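Local coordinates for lumazine protein (Photobacterium kishitanii, PDB 3A35), which binds lumazine and flavin chromophores and probably serves as an antenna that shifts the light emitted by bacterial luciferase to shorter wavelength, at residues A[70-75]-A[177-182]; A[104-109]-A[120-125]; A[138-143]-A[155-160]. One frame throughout, in Å; residues are numbered along the deposited sequence. Where two conformers were deposited one is given.

Contact 1: A[70-75]-A[177-182]; sequences TTFREL and DVNVET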
loop_
_atom_site.group_PDB
_atom_site.type_symbol
_atom_site.label_atom_id
_atom_site.label_comp_id
_atom_site.label_asym_id
_atom_site.label_seq_id
_atom_site.Cartn_x
_atom_site.Cartn_y
_atom_site.Cartn_z
ATOM N N THR A 70 7.411 7.508 -0.799
ATOM C CA THR A 70 6.090 6.883 -1.107
ATOM C C THR A 70 5.438 7.547 -2.303
ATOM O O THR A 70 5.918 8.599 -2.778
ATOM C CB THR A 70 5.105 7.029 0.126
ATOM O OG1 THR A 70 4.919 8.440 0.358
ATOM C CG2 THR A 70 5.698 6.382 1.398
ATOM N N THR A 71 4.312 6.988 -2.745
ATOM C CA THR A 71 3.598 7.533 -3.913
ATOM C C THR A 71 2.718 8.693 -3.613
ATOM O O THR A 71 2.100 9.275 -4.577
ATOM C CB THR A 71 2.868 6.372 -4.609
ATOM O OG1 THR A 71 1.928 5.906 -3.660
ATOM C CG2 THR A 71 3.822 5.299 -5.014
ATOM N N PHE A 72 2.472 9.013 -2.320
ATOM C CA PHE A 72 1.416 9.994 -2.025
ATOM C C PHE A 72 1.537 11.352 -2.780
ATOM O O PHE A 72 0.503 11.844 -3.258
ATOM C CB PHE A 72 1.393 10.288 -0.554
ATOM C CG PHE A 72 0.883 9.126 0.265
ATOM C CD1 PHE A 72 -0.464 8.830 0.261
ATOM C CD2 PHE A 72 1.746 8.317 0.969
ATOM C CE1 PHE A 72 -0.924 7.742 1.057
ATOM C CE2 PHE A 72 1.286 7.236 1.739
ATOM C CZ PHE A 72 -0.034 6.928 1.756
ATOM N N ARG A 73 2.767 11.761 -3.021
ATOM C CA ARG A 73 3.028 13.116 -3.550
ATOM C C ARG A 73 2.349 13.208 -4.863
ATOM O O ARG A 73 1.826 14.352 -5.190
ATOM C CB ARG A 73 4.554 13.289 -3.603
ATOM C CG ARG A 73 5.059 14.669 -4.206
ATOM C CD ARG A 73 6.536 14.845 -4.039
ATOM N NE ARG A 73 7.345 13.617 -4.233
ATOM C CZ ARG A 73 8.504 13.388 -3.610
ATOM N NH1 ARG A 73 8.949 14.315 -2.779
ATOM N NH2 ARG A 73 9.216 12.296 -3.840
ATOM N N GLU A 74 2.304 12.096 -5.613
ATOM C CA GLU A 74 1.755 12.125 -7.004
ATOM C C GLU A 74 0.416 11.564 -7.121
ATOM O O GLU A 74 -0.077 11.447 -8.226
ATOM C CB GLU A 74 2.611 11.294 -7.921
ATOM C CG GLU A 74 3.266 11.979 -9.037
ATOM C CD GLU A 74 4.611 12.310 -8.632
ATOM O OE1 GLU A 74 4.656 13.192 -7.735
ATOM O OE2 GLU A 74 5.593 11.713 -9.202
ATOM N N LEU A 75 -0.237 11.185 -6.044
ATOM C CA LEU A 75 -1.587 10.707 -6.218
ATOM C C LEU A 75 -2.549 11.902 -6.487
ATOM O O LEU A 75 -2.247 13.067 -6.265
ATOM C CB LEU A 75 -2.044 9.903 -4.946
ATOM C CG LEU A 75 -1.205 8.651 -4.584
ATOM C CD1 LEU A 75 -1.832 8.078 -3.308
ATOM C CD2 LEU A 75 -1.235 7.738 -5.682
ATOM N N ASP A 177 3.251 3.554 -10.246
ATOM C CA ASP A 177 4.106 3.564 -9.060
ATOM C C ASP A 177 3.411 2.933 -7.888
ATOM O O ASP A 177 2.213 3.021 -7.689
ATOM C CB ASP A 177 4.569 4.941 -8.684
ATOM C CG ASP A 177 5.618 5.530 -9.669
ATOM O OD1 ASP A 177 6.195 4.842 -10.521
ATOM O OD2 ASP A 177 5.851 6.737 -9.551
ATOM N N VAL A 178 4.229 2.209 -7.085
ATOM C CA VAL A 178 3.737 1.453 -5.872
ATOM C C VAL A 178 4.699 1.669 -4.729
ATOM O O VAL A 178 5.883 1.901 -4.904
ATOM C CB VAL A 178 3.602 -0.034 -6.192
ATOM C CG1 VAL A 178 2.625 -0.342 -7.267
ATOM C CG2 VAL A 178 4.965 -0.674 -6.528
ATOM N N ASN A 179 4.132 1.561 -3.520
ATOM C CA ASN A 179 4.947 1.567 -2.265
ATOM C C ASN A 179 5.427 0.167 -1.988
ATOM O O ASN A 179 4.619 -0.773 -1.901
ATOM C CB ASN A 179 4.074 1.973 -1.066
ATOM C CG ASN A 179 3.604 3.431 -1.149
ATOM O OD1 ASN A 179 4.281 4.298 -1.782
ATOM N ND2 ASN A 179 2.550 3.770 -0.435
ATOM N N VAL A 180 6.757 0.031 -1.821
ATOM C CA VAL A 180 7.320 -1.343 -1.485
ATOM C C VAL A 180 7.826 -1.367 -0.075
ATOM O O VAL A 180 8.533 -0.408 0.393
ATOM C CB VAL A 180 8.483 -1.608 -2.505
ATOM C CG1 VAL A 180 9.179 -2.972 -2.139
ATOM C CG2 VAL A 180 8.053 -1.498 -3.934
ATOM N N GLU A 181 7.429 -2.445 0.621
ATOM C CA GLU A 181 7.975 -2.713 1.970
ATOM C C GLU A 181 8.700 -4.052 1.815
ATOM O O GLU A 181 8.114 -5.091 1.541
ATOM C CB GLU A 181 6.962 -2.798 3.111
ATOM C CG GLU A 181 7.692 -3.083 4.430
ATOM C CD GLU A 181 6.886 -2.995 5.577
ATOM O OE1 GLU A 181 5.746 -2.557 5.642
ATOM O OE2 GLU A 181 7.410 -3.507 6.626
ATOM N N THR A 182 10.033 -4.015 1.958
ATOM C CA THR A 182 10.799 -5.265 1.986
ATOM C C THR A 182 10.853 -5.767 3.443
ATOM O O THR A 182 10.876 -4.995 4.417
ATOM C CB THR A 182 12.210 -5.062 1.451
ATOM O OG1 THR A 182 12.842 -4.084 2.278
ATOM C CG2 THR A 182 12.136 -4.549 -0.014
HETATM O O HOH W 1 0.639 5.911 -1.327
#
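The side-chain amide of Asn179 lies near the ring of Phe72, with Asn179 ND2 placed obliquely to the ring, 4.3 Å from Phe72 CE2. One face of the ring carries water 1, placed 3.1 Å above the plane and over its centre; the ring also touches Cys47 and Leu49 of strand 47-55. Thr71 N approaches Asn179 OD1 in the carbonyl plane and on a lone pair, giving a hydrogen bond of 2.9 Å. That bond is somewhat bent, 145° at the hydrogen. Thr70 CA lies 3.2 Å from the same Asn179 OD1. The other end of the amide is also used: ND2 bonds to the carbonyl oxygen of Asn45 and, weakly, to water 1. The water is held in turn by Thr71 OG1 at 2.7 Å, so it bridges the two side chains. With chi1 at 63°, OG1 of Thr71 sits between its own N and carbonyl carbon, which turns the methyl onto the strand, where CG2 lies 3.7 Å from Val178 N. Threonine suits the place because its hydroxyl meets the water while its methyl packs on the strand's backbone, on Asp177 CB and on Val105. Thr70 faces the flavin site: it touches riboflavin, and its hydroxyl has a partner in the carbonyl oxygen of Ala66. The contact thus joins the two predicted lumazine-binding repeats, a ligand-side loop of the first and strand 177-182 of the second. Since Asn179 both accepts from a backbone NH of the first repeat and donates to one of its carbonyls, these buried polar groups are paired across the interface and the amide's rotation is fixed, consistent with a definite setting of the loop beside the chromophore.

Contact 2: A[104-109]-A[120-125]; sequences GVATVD and VYIKIP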
loop_
_atom_site.group_PDB
_atom_site.type_symbol
_atom_site.label_atom_id
_atom_site.label_comp_id
_atom_site.label_asym_id
_atom_site.label_seq_id
_atom_site.Cartn_x
_atom_site.Cartn_y
_atom_site.Cartn_z
ATOM N N GLY A 104 10.589 2.315 -0.340
ATOM C CA GLY A 104 10.699 3.316 -1.393
ATOM C C GLY A 104 9.672 2.959 -2.463
ATOM O O GLY A 104 8.844 2.027 -2.323
ATOM N N VAL A 105 9.631 3.744 -3.529
ATOM C CA VAL A 105 8.749 3.561 -4.633
ATOM C C VAL A 105 9.355 2.666 -5.687
ATOM O O VAL A 105 10.549 2.775 -6.034
ATOM C CB VAL A 105 8.393 4.906 -5.189
ATOM C CG1 VAL A 105 7.507 4.788 -6.377
ATOM C CG2 VAL A 105 7.645 5.748 -4.219
ATOM N N ALA A 106 8.540 1.835 -6.241
ATOM C CA ALA A 106 8.907 1.046 -7.497
ATOM C C ALA A 106 7.856 1.171 -8.544
ATOM O O ALA A 106 6.802 1.830 -8.339
ATOM C CB ALA A 106 9.209 -0.410 -7.155
ATOM N N THR A 107 7.986 0.558 -9.746
ATOM C CA THR A 107 7.075 0.878 -10.830
ATOM C C THR A 107 6.678 -0.408 -11.506
ATOM O O THR A 107 7.555 -1.252 -11.814
ATOM C CB THR A 107 7.806 1.785 -11.844
ATOM O OG1 THR A 107 8.155 2.984 -11.157
ATOM C CG2 THR A 107 6.912 2.191 -12.988
ATOM N N VAL A 108 5.437 -0.566 -11.794
ATOM C CA VAL A 108 4.872 -1.782 -12.469
ATOM C C VAL A 108 5.486 -1.814 -13.897
ATOM O O VAL A 108 5.300 -0.893 -14.699
ATOM C CB VAL A 108 3.403 -1.732 -12.502
ATOM C CG1 VAL A 108 2.805 -2.858 -13.344
ATOM C CG2 VAL A 108 2.846 -1.782 -11.069
ATOM N N ASP A 109 6.125 -2.942 -14.207
ATOM C CA ASP A 109 6.713 -3.169 -15.553
ATOM C C ASP A 109 5.614 -3.768 -16.451
ATOM O O ASP A 109 5.615 -3.552 -17.700
ATOM C CB ASP A 109 7.854 -4.176 -15.455
ATOM C CG ASP A 109 8.351 -4.672 -16.858
ATOM O OD1 ASP A 109 9.154 -3.932 -17.457
ATOM O OD2 ASP A 109 7.910 -5.735 -17.378
ATOM N N VAL A 120 1.862 -9.735 -11.516
ATOM C CA VAL A 120 2.355 -8.355 -11.461
ATOM C C VAL A 120 3.845 -8.439 -11.458
ATOM O O VAL A 120 4.442 -9.123 -10.603
ATOM C CB VAL A 120 1.790 -7.672 -10.158
ATOM C CG1 VAL A 120 2.400 -6.226 -10.105
ATOM C CG2 VAL A 120 0.228 -7.674 -10.197
ATOM N N TYR A 121 4.480 -7.656 -12.310
ATOM C CA TYR A 121 5.932 -7.530 -12.493
ATOM C C TYR A 121 6.369 -6.127 -12.175
ATOM O O TYR A 121 5.876 -5.182 -12.795
ATOM C CB TYR A 121 6.326 -7.859 -13.979
ATOM C CG TYR A 121 5.876 -9.266 -14.368
ATOM C CD1 TYR A 121 6.736 -10.341 -14.224
ATOM C CD2 TYR A 121 4.597 -9.506 -14.825
ATOM C CE1 TYR A 121 6.334 -11.662 -14.559
ATOM C CE2 TYR A 121 4.133 -10.823 -15.108
ATOM C CZ TYR A 121 5.019 -11.876 -15.002
ATOM O OH TYR A 121 4.518 -13.183 -15.308
ATOM N N ILE A 122 7.250 -6.013 -11.205
ATOM C CA ILE A 122 7.548 -4.719 -10.645
ATOM C C ILE A 122 9.034 -4.470 -10.823
ATOM O O ILE A 122 9.818 -5.278 -10.377
ATOM C CB ILE A 122 7.175 -4.668 -9.123
ATOM C CG1 ILE A 122 5.646 -4.973 -8.912
ATOM C CG2 ILE A 122 7.635 -3.290 -8.559
ATOM C CD1 ILE A 122 5.110 -4.795 -7.544
ATOM N N LYS A 123 9.431 -3.366 -11.434
ATOM C CA LYS A 123 10.838 -3.055 -11.612
ATOM C C LYS A 123 11.360 -2.283 -10.408
ATOM O O LYS A 123 10.814 -1.181 -10.077
ATOM C CB LYS A 123 11.069 -2.271 -12.924
ATOM C CG LYS A 123 12.512 -2.061 -13.225
ATOM C CD LYS A 123 12.698 -1.392 -14.639
ATOM C CE LYS A 123 12.445 -2.430 -15.718
ATOM N NZ LYS A 123 12.829 -1.988 -17.106
ATOM N N ILE A 124 12.451 -2.738 -9.802
ATOM C CA ILE A 124 12.980 -2.202 -8.563
ATOM C C ILE A 124 14.067 -1.196 -8.955
ATOM O O ILE A 124 14.973 -1.591 -9.735
ATOM C CB ILE A 124 13.479 -3.325 -7.643
ATOM C CG1 ILE A 124 12.340 -4.351 -7.300
ATOM C CG2 ILE A 124 14.192 -2.715 -6.403
ATOM C CD1 ILE A 124 10.970 -3.844 -6.652
ATOM N N PRO A 125 13.980 0.091 -8.602
ATOM C CA PRO A 125 15.069 0.990 -9.038
ATOM C C PRO A 125 16.331 0.693 -8.222
ATOM O O PRO A 125 16.244 -0.012 -7.200
ATOM C CB PRO A 125 14.523 2.383 -8.766
ATOM C CG PRO A 125 13.470 2.160 -7.714
ATOM C CD PRO A 125 12.909 0.812 -7.868
#
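Thr107 and Lys123 face each other as an antiparallel hydrogen-bonded pair in the beta hairpin of strands 104-114 and 117-123, part of the second predicted lumazine-binding repeat, whose relatives in riboflavin synthase fold as antiparallel barrels. Backbone bonds define the register. Lys123 N gives a firm bond of 2.9 Å to Thr107 O, whereas the return bond from Thr107 N to Lys123 O is weak at 3.3 Å. Further along, Asp109 N reaches Tyr121 O at 2.7 Å, and between these bonds Val108 and Ile122 form the non-hydrogen-bonded pair, with their CA atoms closely spaced.

Apolar packing follows on the face that bears Val108 and Ile122. Val108 touches Val178 of the next strand and Ile122 touches Ile155, so branched side chains of adjacent strands pack side by side on this face. Ala106 is small enough to lie close against the partner strand: its CB meets Ile122 CG2 at 3.6 Å, and Ile124 CD1 comes in beside it. Ile122 CG2 gets there because chi1 of -59° sets that branch opposite the backbone N. At the end of the paired region, the ring of Pro125 rests on Val105 O through CG; proline has no N-H to offer this oxygen, consistent with the pairing stopping before it.

Thr107 and Lys123 put their side chains on the other face. Thr107 bonds through OG1 to Asp177, tying the hairpin to strand 177-182. Asp109 OD1, which has a long, weak ion pair with Lys174, lies 4.0 Å from Lys123 CE and 4.2 Å from Lys123 NZ, beyond a salt bridge.

Contact 3: A[138-143]-A[155-160]; sequences IGINGV and IFINYP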
loop_
_atom_site.group_PDB
_atom_site.type_symbol
_atom_site.label_atom_id
_atom_site.label_comp_id
_atom_site.label_asym_id
_atom_site.label_seq_id
_atom_site.Cartn_x
_atom_site.Cartn_y
_atom_site.Cartn_z
ATOM N N ILE A 138 6.894 -9.850 0.310
ATOM C CA ILE A 138 7.145 -8.425 0.054
ATOM C C ILE A 138 5.743 -7.794 0.203
ATOM O O ILE A 138 4.701 -8.333 -0.135
ATOM C CB ILE A 138 7.742 -8.212 -1.313
ATOM C CG1 ILE A 138 8.262 -6.752 -1.480
ATOM C CG2 ILE A 138 6.816 -8.534 -2.485
ATOM C CD1 ILE A 138 9.148 -6.630 -2.701
ATOM N N GLY A 139 5.782 -6.534 0.659
ATOM C CA GLY A 139 4.546 -5.667 0.682
ATOM C C GLY A 139 4.538 -4.719 -0.531
ATOM O O GLY A 139 5.471 -3.977 -0.738
ATOM N N ILE A 140 3.416 -4.762 -1.234
ATOM C CA ILE A 140 3.202 -3.851 -2.402
ATOM C C ILE A 140 1.873 -3.136 -2.047
ATOM O O ILE A 140 0.807 -3.763 -1.950
ATOM C CB ILE A 140 3.001 -4.610 -3.731
ATOM C CG1 ILE A 140 4.297 -5.420 -4.046
ATOM C CG2 ILE A 140 2.632 -3.586 -4.792
ATOM C CD1 ILE A 140 5.490 -4.586 -4.219
ATOM N N ASN A 141 1.971 -1.803 -1.846
ATOM C CA ASN A 141 0.805 -1.071 -1.390
ATOM C C ASN A 141 0.031 -1.667 -0.209
ATOM O O ASN A 141 -1.194 -1.531 -0.120
ATOM C CB ASN A 141 -0.174 -0.772 -2.539
ATOM C CG ASN A 141 0.287 0.176 -3.602
ATOM O OD1 ASN A 141 -0.510 0.239 -4.670
ATOM N ND2 ASN A 141 1.268 0.930 -3.404
ATOM N N GLY A 142 0.823 -2.314 0.670
ATOM C CA GLY A 142 0.169 -2.855 1.849
ATOM C C GLY A 142 -0.351 -4.265 1.685
ATOM O O GLY A 142 -0.927 -4.827 2.648
ATOM N N VAL A 143 -0.221 -4.875 0.497
ATOM C CA VAL A 143 -0.579 -6.313 0.332
ATOM C C VAL A 143 0.716 -7.109 0.463
ATOM O O VAL A 143 1.693 -6.927 -0.232
ATOM C CB VAL A 143 -1.104 -6.467 -1.071
ATOM C CG1 VAL A 143 -1.417 -7.986 -1.344
ATOM C CG2 VAL A 143 -2.400 -5.641 -1.292
ATOM N N ILE A 155 10.734 -7.993 -10.085
ATOM C CA ILE A 155 10.141 -9.003 -9.188
ATOM C C ILE A 155 8.765 -9.415 -9.699
ATOM O O ILE A 155 7.964 -8.547 -10.100
ATOM C CB ILE A 155 10.101 -8.518 -7.699
ATOM C CG1 ILE A 155 9.235 -7.317 -7.482
ATOM C CG2 ILE A 155 11.490 -8.293 -7.189
ATOM C CD1 ILE A 155 8.782 -7.225 -6.059
ATOM N N PHE A 156 8.450 -10.698 -9.758
ATOM C CA PHE A 156 7.228 -11.236 -10.209
ATOM C C PHE A 156 6.451 -11.736 -9.027
ATOM O O PHE A 156 6.893 -12.602 -8.253
ATOM C CB PHE A 156 7.506 -12.314 -11.263
ATOM C CG PHE A 156 6.414 -13.217 -11.535
ATOM C CD1 PHE A 156 5.073 -12.801 -11.591
ATOM C CD2 PHE A 156 6.694 -14.553 -11.878
ATOM C CE1 PHE A 156 4.005 -13.660 -11.895
ATOM C CE2 PHE A 156 5.674 -15.437 -12.149
ATOM C CZ PHE A 156 4.307 -15.019 -12.203
ATOM N N ILE A 157 5.272 -11.182 -8.795
ATOM C CA ILE A 157 4.367 -11.603 -7.780
ATOM C C ILE A 157 3.098 -12.121 -8.397
ATOM O O ILE A 157 2.503 -11.515 -9.254
ATOM C CB ILE A 157 3.993 -10.453 -6.804
ATOM C CG1 ILE A 157 5.290 -9.912 -6.222
ATOM C CG2 ILE A 157 3.170 -11.068 -5.586
ATOM C CD1 ILE A 157 5.244 -8.502 -5.905
ATOM N N ASN A 158 2.694 -13.342 -7.984
ATOM C CA ASN A 158 1.586 -13.984 -8.651
ATOM C C ASN A 158 0.456 -14.055 -7.615
ATOM O O ASN A 158 0.459 -14.897 -6.674
ATOM C CB ASN A 158 2.072 -15.394 -9.087
ATOM C CG ASN A 158 1.012 -16.156 -9.748
ATOM O OD1 ASN A 158 -0.128 -15.830 -9.724
ATOM N ND2 ASN A 158 1.435 -17.270 -10.393
ATOM N N TYR A 159 -0.441 -13.081 -7.739
ATOM C CA TYR A 159 -1.538 -12.923 -6.798
ATOM C C TYR A 159 -2.778 -13.725 -7.208
ATOM O O TYR A 159 -3.023 -13.816 -8.407
ATOM C CB TYR A 159 -1.970 -11.453 -6.733
ATOM C CG TYR A 159 -0.923 -10.485 -6.189
ATOM C CD1 TYR A 159 -0.669 -10.429 -4.776
ATOM C CD2 TYR A 159 -0.248 -9.676 -7.053
ATOM C CE1 TYR A 159 0.261 -9.517 -4.284
ATOM C CE2 TYR A 159 0.683 -8.704 -6.594
ATOM C CZ TYR A 159 0.926 -8.688 -5.219
ATOM O OH TYR A 159 1.919 -7.748 -4.873
ATOM N N PRO A 160 -3.588 -14.160 -6.254
ATOM C CA PRO A 160 -4.887 -14.694 -6.656
ATOM C C PRO A 160 -5.683 -13.520 -7.230
ATOM O O PRO A 160 -5.697 -12.434 -6.635
ATOM C CB PRO A 160 -5.525 -15.116 -5.347
ATOM C CG PRO A 160 -4.682 -14.536 -4.155
ATOM C CD PRO A 160 -3.413 -14.026 -4.769
HETATM O O HOH W 2 2.758 -8.315 -2.385
#
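Ile138 and Ile155 meet tip to tip, their CD1 methyls 3.4 Å apart, tighter than usual van der Waals contact. Apolar contacts continue down the two segments. Ile157 CD1 touches Ile138 CG2 at 3.8 Å, the two side chains crossing at about a right angle, and it meets Ile140 CG1 at 3.7 Å, end against end. Val143 CG1 reaches Tyr159 CE1 obliquely at 3.7 Å, while Ile157 CG2 covers one face of that ring, offset toward its rim. With chi1 at -64°, Tyr159 swings its CG away from the carbonyl carbon and carries its hydroxyl toward the other segment, where OH packs against Ile140 CG1. Long, branched isoleucines suit the place because the segments stand well apart, their axes 10.3 Å from each other and at 77°, as when strands face across the inside of a barrel of the riboflavin synthase type. Strand 137-140 turns back here through a type I' turn from Ile140 to Val143; Asn141 and Gly142 are the usual pair for its positive phi angles.

The polar contact runs through a water at the end of the tyrosine. Water 2 donates to Val143 O and sits 2.7 Å from Tyr159 OH, so two buried polar oxygens share one water.

All three contacts reach one antiparallel sheet of the second predicted lumazine-binding repeat; contact 1 adds a loop of the first. Strand 177-182 of contact 1 is flanked by strand 104-114 of contact 2 and strand 137-140 of contact 3, while strands 117-123 and 154-160 are neighbours and join contacts 2 and 3. The centres of contacts 1 and 2 lie about 10 Å apart, as do those of contacts 2 and 3; those of contacts 1 and 3 are about 13 Å apart. Along the chain, contact 2 closes before contact 3 opens, and both are nested within the loop closed by contact 1. The packed interior of this repeat is thus linked through strand 177-182 to the loop beside riboflavin in the first.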